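Long-range contact in hypothetical protein DR0819 (Deinococcus radiodurans, PDB 1W3S), which probably takes part in DNA repair and RecF-pathway recombination as a zinc-binding member of the RecO family: residues G10-R15 against I23-L28. Residues are numbered along the deposited sequence; the frame is centred on the assembly and turned at random.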
ATOM      1  N   GLY A  10      -9.031 -10.830  -7.664  1.00 45.38           N
ATOM      2  CA  GLY A  10      -8.295  -9.916  -6.816  1.00 44.43           C
ATOM      3  C   GLY A  10      -7.856 -10.492  -5.485  1.00 43.10           C
ATOM      4  O   GLY A  10      -8.062 -11.671  -5.181  1.00 41.98           O
ATOM      5  N   ILE A  11      -7.252  -9.622  -4.683  1.00 42.11           N
ATOM      6  CA  ILE A  11      -6.699 -10.012  -3.401  1.00 41.77           C
ATOM      7  C   ILE A  11      -7.523  -9.396  -2.276  1.00 40.83           C
ATOM      8  O   ILE A  11      -7.780  -8.199  -2.282  1.00 39.38           O
ATOM      9  CB  ILE A  11      -5.240  -9.579  -3.327  1.00 41.38           C
ATOM     10  CG1 ILE A  11      -4.412 -10.392  -4.315  1.00 41.03           C
ATOM     11  CG2 ILE A  11      -4.677  -9.713  -1.898  1.00 41.55           C
ATOM     12  CD1 ILE A  11      -3.133  -9.670  -4.743  1.00 41.53           C
ATOM     13  N   VAL A  12      -7.921 -10.240  -1.325  1.00 40.70           N
ATOM     14  CA  VAL A  12      -8.612  -9.809  -0.119  1.00 41.83           C
ATOM     15  C   VAL A  12      -7.655  -8.964   0.738  1.00 42.05           C
ATOM     16  O   VAL A  12      -6.609  -9.444   1.153  1.00 41.85           O
ATOM     17  CB  VAL A  12      -9.105 -11.022   0.724  1.00 41.62           C
ATOM     18  CG1 VAL A  12      -9.787 -10.555   1.997  1.00 41.14           C
ATOM     19  CG2 VAL A  12     -10.037 -11.928  -0.090  1.00 41.52           C
ATOM     20  N   ILE A  13      -8.009  -7.703   0.961  1.00 43.05           N
ATOM     21  CA  ILE A  13      -7.215  -6.797   1.788  1.00 44.35           C
ATOM     22  C   ILE A  13      -7.937  -6.357   3.057  1.00 45.71           C
ATOM     23  O   ILE A  13      -7.367  -5.628   3.881  1.00 46.08           O
ATOM     24  CB  ILE A  13      -6.777  -5.562   0.984  1.00 44.11           C
ATOM     25  CG1 ILE A  13      -7.987  -4.720   0.560  1.00 43.68           C
ATOM     26  CG2 ILE A  13      -5.921  -5.989  -0.208  1.00 43.23           C
ATOM     27  CD1 ILE A  13      -7.620  -3.275   0.299  1.00 43.86           C
ATOM     28  N   ARG A  14      -9.188  -6.782   3.206  1.00 47.30           N
ATOM     29  CA  ARG A  14      -9.940  -6.562   4.433  1.00 48.29           C
ATOM     30  C   ARG A  14     -11.012  -7.628   4.545  1.00 48.51           C
ATOM     31  O   ARG A  14     -11.665  -7.966   3.564  1.00 48.12           O
ATOM     32  CB  ARG A  14     -10.574  -5.180   4.431  1.00 48.46           C
ATOM     33  CG  ARG A  14     -10.988  -4.683   5.806  1.00 48.93           C
ATOM     34  CD  ARG A  14     -11.732  -3.352   5.734  1.00 51.94           C
ATOM     35  NE  ARG A  14     -11.162  -2.335   6.618  1.00 55.87           N
ATOM     36  CZ  ARG A  14     -10.027  -1.660   6.380  1.00 58.42           C
ATOM     37  NH1 ARG A  14      -9.309  -1.881   5.275  1.00 58.57           N
ATOM     38  NH2 ARG A  14      -9.603  -0.752   7.266  1.00 58.67           N
ATOM     39  N   ARG A  15     -11.178  -8.152   5.747  1.00 49.36           N
ATOM     40  CA  ARG A  15     -12.074  -9.265   5.984  1.00 50.17           C
ATOM     41  C   ARG A  15     -12.628  -9.188   7.391  1.00 50.99           C
ATOM     42  O   ARG A  15     -11.874  -9.115   8.355  1.00 51.36           O
ATOM     43  CB  ARG A  15     -11.343 -10.587   5.801  1.00 49.73           C
ATOM     44  CG  ARG A  15     -12.273 -11.728   5.694  1.00 49.71           C
ATOM     45  CD  ARG A  15     -11.634 -13.084   5.716  1.00 50.24           C
ATOM     46  NE  ARG A  15     -12.339 -13.908   6.687  1.00 51.30           N
ATOM     47  CZ  ARG A  15     -12.630 -15.177   6.543  1.00 51.67           C
ATOM     48  NH1 ARG A  15     -12.295 -15.837   5.466  1.00 54.56           N
ATOM     49  NH2 ARG A  15     -13.282 -15.800   7.497  1.00 53.46           N
ATOM     50  N   ILE A  23     -19.408 -12.985   5.570  1.00 49.46           N
ATOM     51  CA  ILE A  23     -18.077 -12.454   5.387  1.00 48.64           C
ATOM     52  C   ILE A  23     -18.171 -11.192   4.546  1.00 47.61           C
ATOM     53  O   ILE A  23     -18.664 -11.232   3.424  1.00 47.28           O
ATOM     54  CB  ILE A  23     -17.192 -13.530   4.700  1.00 48.72           C
ATOM     55  CG1 ILE A  23     -17.304 -14.875   5.458  1.00 48.48           C
ATOM     56  CG2 ILE A  23     -15.744 -13.068   4.620  1.00 48.92           C
ATOM     57  CD1 ILE A  23     -16.787 -16.091   4.707  1.00 48.02           C
ATOM     58  N   ILE A  24     -17.752 -10.065   5.117  1.00 46.60           N
ATOM     59  CA  ILE A  24     -17.658  -8.800   4.388  1.00 46.24           C
ATOM     60  C   ILE A  24     -16.200  -8.577   4.035  1.00 45.85           C
ATOM     61  O   ILE A  24     -15.331  -8.517   4.911  1.00 46.19           O
ATOM     62  CB  ILE A  24     -18.188  -7.640   5.222  1.00 45.91           C
ATOM     63  CG1 ILE A  24     -19.617  -7.948   5.677  1.00 46.59           C
ATOM     64  CG2 ILE A  24     -18.163  -6.345   4.427  1.00 45.79           C
ATOM     65  CD1 ILE A  24     -20.211  -6.883   6.553  1.00 46.88           C
ATOM     66  N   VAL A  25     -15.939  -8.440   2.743  1.00 45.15           N
ATOM     67  CA  VAL A  25     -14.583  -8.386   2.247  1.00 44.48           C
ATOM     68  C   VAL A  25     -14.346  -7.127   1.384  1.00 43.70           C
ATOM     69  O   VAL A  25     -15.263  -6.620   0.753  1.00 43.26           O
ATOM     70  CB  VAL A  25     -14.268  -9.710   1.509  1.00 44.59           C
ATOM     71  CG1 VAL A  25     -15.234  -9.970   0.373  1.00 44.51           C
ATOM     72  CG2 VAL A  25     -12.864  -9.710   0.999  1.00 45.79           C
ATOM     73  N   THR A  26     -13.128  -6.591   1.423  1.00 42.95           N
ATOM     74  CA  THR A  26     -12.656  -5.652   0.402  1.00 42.76           C
ATOM     75  C   THR A  26     -11.606  -6.344  -0.460  1.00 42.00           C
ATOM     76  O   THR A  26     -10.745  -7.015   0.057  1.00 41.40           O
ATOM     77  CB  THR A  26     -12.030  -4.394   1.018  1.00 42.64           C
ATOM     78  OG1 THR A  26     -12.993  -3.697   1.816  1.00 43.22           O
ATOM     79  CG2 THR A  26     -11.655  -3.382  -0.081  1.00 42.63           C
ATOM     80  N   LEU A  27     -11.695  -6.176  -1.775  1.00 42.07           N
ATOM     81  CA  LEU A  27     -10.720  -6.717  -2.714  1.00 42.20           C
ATOM     82  C   LEU A  27     -10.063  -5.611  -3.508  1.00 41.89           C
ATOM     83  O   LEU A  27     -10.691  -4.606  -3.805  1.00 41.58           O
ATOM     84  CB  LEU A  27     -11.390  -7.646  -3.729  1.00 42.35           C
ATOM     85  CG  LEU A  27     -12.057  -8.963  -3.332  1.00 43.22           C
ATOM     86  CD1 LEU A  27     -11.969  -9.958  -4.500  1.00 44.71           C
ATOM     87  CD2 LEU A  27     -11.432  -9.566  -2.141  1.00 43.68           C
ATOM     88  N   LEU A  28      -8.799  -5.811  -3.851  1.00 42.16           N
ATOM     89  CA  LEU A  28      -8.141  -5.051  -4.903  1.00 42.87           C
ATOM     90  C   LEU A  28      -8.099  -5.923  -6.155  1.00 42.69           C
ATOM     91  O   LEU A  28      -7.670  -7.075  -6.105  1.00 42.04           O
ATOM     92  CB  LEU A  28      -6.729  -4.661  -4.494  1.00 42.96           C
ATOM     93  CG  LEU A  28      -6.528  -3.331  -3.746  1.00 45.07           C
ATOM     94  CD1 LEU A  28      -7.792  -2.791  -3.068  1.00 46.89           C
ATOM     95  CD2 LEU A  28      -5.401  -3.468  -2.724  1.00 44.28           C
TER
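Val12 meets Val25 through branches that both stand trans to their own backbone nitrogens: with chi1 of Val12 at 178°, its CG1 reaches Val25 CG2 at 3.3 Å, the two side chains crossing at about a right angle. The other branch, Val12 CG2, lies 3.4 Å from Leu27 CD2, so the valine is wedged between two residues of the neighbouring strand, and Leu52 adds to this apolar face. Ile13 works differently. Its CG1 sits between the backbone N and the carbonyl carbon (chi1 65°), which carries CD1 to within 3.4 Å of Leu28 CD1, while Ile13 CG1 passes 4.0 Å from Thr26 CG2.

Val12 thus shares one face of the sheet with Val25 and Leu27, while Ile13 reaches Thr26 and Leu28 on the other; the backbone bonds fix this register. Ile11 and Leu28 form an antiparallel hydrogen-bonded pair, linked by both N-H to O bonds. Two residues further on, past the non-hydrogen-bonded pair Val12-Leu27, Ile13 N donates to Thr26 O at 3.0 Å, whereas Thr26 N donates to Arg14 O at 2.9 Å. Two residues oppose one, the definition of a classic beta bulge, and Ile13 has a psi of -4° there. Within the bulge, the Arg14 and Thr26 side chains lie side by side, pointing the same way, and the Arg14 guanidinium continues to salt bridges with Glu97 and Asp100 of helix 86-101.

The hairpin belongs to the N-terminal OB-clan domain of RecO. Its buried chemistry is mainly backbone pairing and aliphatic contact, with Ile11 and Ile13 touching Phe116 of helix 110-125; the ion pairs of Arg14 with helix 86-101 imply a polar tie between this sheet and the helical part.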